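Local structure of acyl-coenzyme A oxidase (Caenorhabditis elegans, 5K3J) at residues A[72-77]-A[108-113]. The protein catalyses the FAD-dependent, oxygen-consuming desaturation of ascaroside-CoA side chains, the first step of peroxisomal beta-oxidation in pheromone biosynthesis. Sequence-based numbering, arbitrary orientation.
Sequences EGTRKI and GHPFAL
I77 meets P110, H109 and F111 where helix 66-82, in the N-terminal domain of the acyl-CoA oxidase fold, packs against the turn leading into helix 112-125. That turn, a type I beta turn from H109 to A112, has P110 at its second position, where the fixed phi of proline fits, and F111 as the N-cap residue. I77 divides its branches among the three partners. With CG1 anti to the backbone N (chi1 -158°), the longer arm extends toward the two rings: CG1 lies near the plane of the F111 ring, at its edge, 3.6 Å from CD2, while the end methyl CD1 approaches H109 ND1 obliquely. The other methyl, CG2, rests 3.8 Å from P110 CD, with the two side chains lying alongside but running in opposite senses. Cut back to an alanine, this position would lose CG1, CG2 and CD1, which would probably open a gap between the helix and the turn and leave P110, H109 and F111 without these contacts. G73 suits the closest backbone approach, its CA 4.6 Å from that of H109, because a CB there would point toward the turn and probably crowd the carbonyl oxygen of G108. L652 and M655 of the second subunit pack on P110 and F111, placing the turn at the dimer interface. A112, which closes the turn, touches the ascaroside-CoA, and L113 after it touches the FAD, so this packing adjoins the substrate and cofactor pockets. T74, whose OG1 is hydrogen-bonded to the carbonyl oxygen of V70 one helical turn earlier, sets that same OG1 3.3 Å from P110 CG.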
loop_
_atom_site.group_PDB
_atom_site.type_symbol
_atom_site.label_atom_id
_atom_site.label_comp_id
_atom_site.label_asym_id
_atom_site.label_seq_id
_atom_site.Cartn_x
_atom_site.Cartn_y
_atom_site.Cartn_z
ATOM N N GLU A 72 15.224 6.957 -19.662
ATOM C CA GLU A 72 15.917 5.690 -19.465
ATOM C C GLU A 72 15.133 4.500 -20.008
ATOM O O GLU A 72 15.718 3.548 -20.526
ATOM C CB GLU A 72 16.224 5.489 -17.978
ATOM C CG GLU A 72 16.762 4.119 -17.600
ATOM C CD GLU A 72 18.164 3.833 -18.123
ATOM O OE1 GLU A 72 18.738 4.656 -18.869
ATOM O OE2 GLU A 72 18.700 2.761 -17.774
ATOM N N GLY A 73 13.812 4.554 -19.886
ATOM C CA GLY A 73 12.963 3.536 -20.472
ATOM C C GLY A 73 13.064 3.589 -21.985
ATOM O O GLY A 73 12.992 2.567 -22.658
ATOM N N THR A 74 13.244 4.795 -22.511
ATOM C CA THR A 74 13.363 5.013 -23.952
ATOM C C THR A 74 14.761 4.645 -24.453
ATOM O O THR A 74 14.910 4.065 -25.537
ATOM C CB THR A 74 13.051 6.475 -24.319
ATOM O OG1 THR A 74 11.653 6.723 -24.136
ATOM C CG2 THR A 74 13.417 6.763 -25.758
ATOM N N ARG A 75 15.780 4.988 -23.664
ATOM C CA ARG A 75 17.152 4.597 -23.971
ATOM C C ARG A 75 17.246 3.075 -24.055
ATOM O O ARG A 75 17.713 2.530 -25.056
ATOM C CB ARG A 75 18.135 5.121 -22.918
ATOM C CG ARG A 75 19.591 4.729 -23.191
ATOM C CD ARG A 75 20.509 5.070 -22.030
ATOM N NE ARG A 75 20.443 4.077 -20.963
ATOM C CZ ARG A 75 21.136 2.945 -20.963
ATOM N NH1 ARG A 75 21.941 2.654 -21.976
ATOM N NH2 ARG A 75 21.026 2.100 -19.950
ATOM N N LYS A 76 16.767 2.399 -23.014
ATOM C CA LYS A 76 16.947 0.962 -22.881
ATOM C C LYS A 76 16.098 0.175 -23.880
ATOM O O LYS A 76 16.504 -0.897 -24.321
ATOM C CB LYS A 76 16.625 0.528 -21.452
ATOM C CG LYS A 76 17.393 -0.706 -21.003
ATOM C CD LYS A 76 18.807 -0.355 -20.555
ATOM C CE LYS A 76 18.876 -0.021 -19.075
ATOM N NZ LYS A 76 18.541 -1.218 -18.268
ATOM N N ILE A 77 14.933 0.706 -24.251
ATOM C CA ILE A 77 14.031 -0.004 -25.165
ATOM C C ILE A 77 14.516 0.079 -26.615
ATOM O O ILE A 77 14.253 -0.819 -27.420
ATOM C CB ILE A 77 12.577 0.538 -25.078
ATOM C CG1 ILE A 77 11.573 -0.503 -25.577
ATOM C CG2 ILE A 77 12.428 1.839 -25.844
ATOM C CD1 ILE A 77 11.659 -1.826 -24.841
ATOM N N GLY A 108 8.000 1.087 -16.733
ATOM C CA GLY A 108 7.410 1.556 -17.974
ATOM C C GLY A 108 8.396 1.846 -19.089
ATOM O O GLY A 108 9.557 2.175 -18.842
ATOM N N HIS A 109 7.912 1.724 -20.322
ATOM C CA HIS A 109 8.709 1.986 -21.515
ATOM C C HIS A 109 7.765 2.278 -22.686
ATOM O O HIS A 109 6.585 1.926 -22.628
ATOM C CB HIS A 109 9.624 0.797 -21.820
ATOM C CG HIS A 109 8.889 -0.481 -22.077
ATOM N ND1 HIS A 109 8.537 -0.896 -23.344
ATOM C CD2 HIS A 109 8.439 -1.437 -21.230
ATOM C CE1 HIS A 109 7.906 -2.053 -23.265
ATOM N NE2 HIS A 109 7.831 -2.403 -21.994
ATOM N N PRO A 110 8.274 2.930 -23.747
ATOM C CA PRO A 110 7.434 3.339 -24.881
ATOM C C PRO A 110 6.582 2.231 -25.514
ATOM O O PRO A 110 5.617 2.550 -26.205
ATOM C CB PRO A 110 8.462 3.858 -25.892
ATOM C CG PRO A 110 9.556 4.378 -25.055
ATOM C CD PRO A 110 9.649 3.446 -23.880
ATOM N N PHE A 111 6.919 0.967 -25.275
ATOM C CA PHE A 111 6.259 -0.142 -25.965
ATOM C C PHE A 111 5.426 -1.055 -25.069
ATOM O O PHE A 111 4.994 -2.123 -25.507
ATOM C CB PHE A 111 7.300 -0.991 -26.701
ATOM C CG PHE A 111 7.758 -0.399 -27.999
ATOM C CD1 PHE A 111 6.928 -0.381 -29.104
ATOM C CD2 PHE A 111 9.032 0.127 -28.115
ATOM C CE1 PHE A 111 7.364 0.163 -30.300
ATOM C CE2 PHE A 111 9.471 0.668 -29.301
ATOM C CZ PHE A 111 8.633 0.686 -30.398
ATOM N N ALA A 112 5.202 -0.641 -23.826
ATOM C CA ALA A 112 4.486 -1.467 -22.855
ATOM C C ALA A 112 3.105 -1.871 -23.355
ATOM O O ALA A 112 2.852 -3.044 -23.627
ATOM C CB ALA A 112 4.367 -0.737 -21.525
ATOM N N LEU A 113 2.217 -0.890 -23.476
ATOM C CA LEU A 113 0.852 -1.136 -23.922
ATOM C C LEU A 113 0.803 -1.445 -25.415
ATOM O O LEU A 113 -0.190 -1.970 -25.922
ATOM C CB LEU A 113 -0.038 0.065 -23.599
ATOM C CG LEU A 113 -0.600 0.157 -22.175
ATOM C CD1 LEU A 113 -1.405 -1.082 -21.844
ATOM C CD2 LEU A 113 0.494 0.371 -21.139
#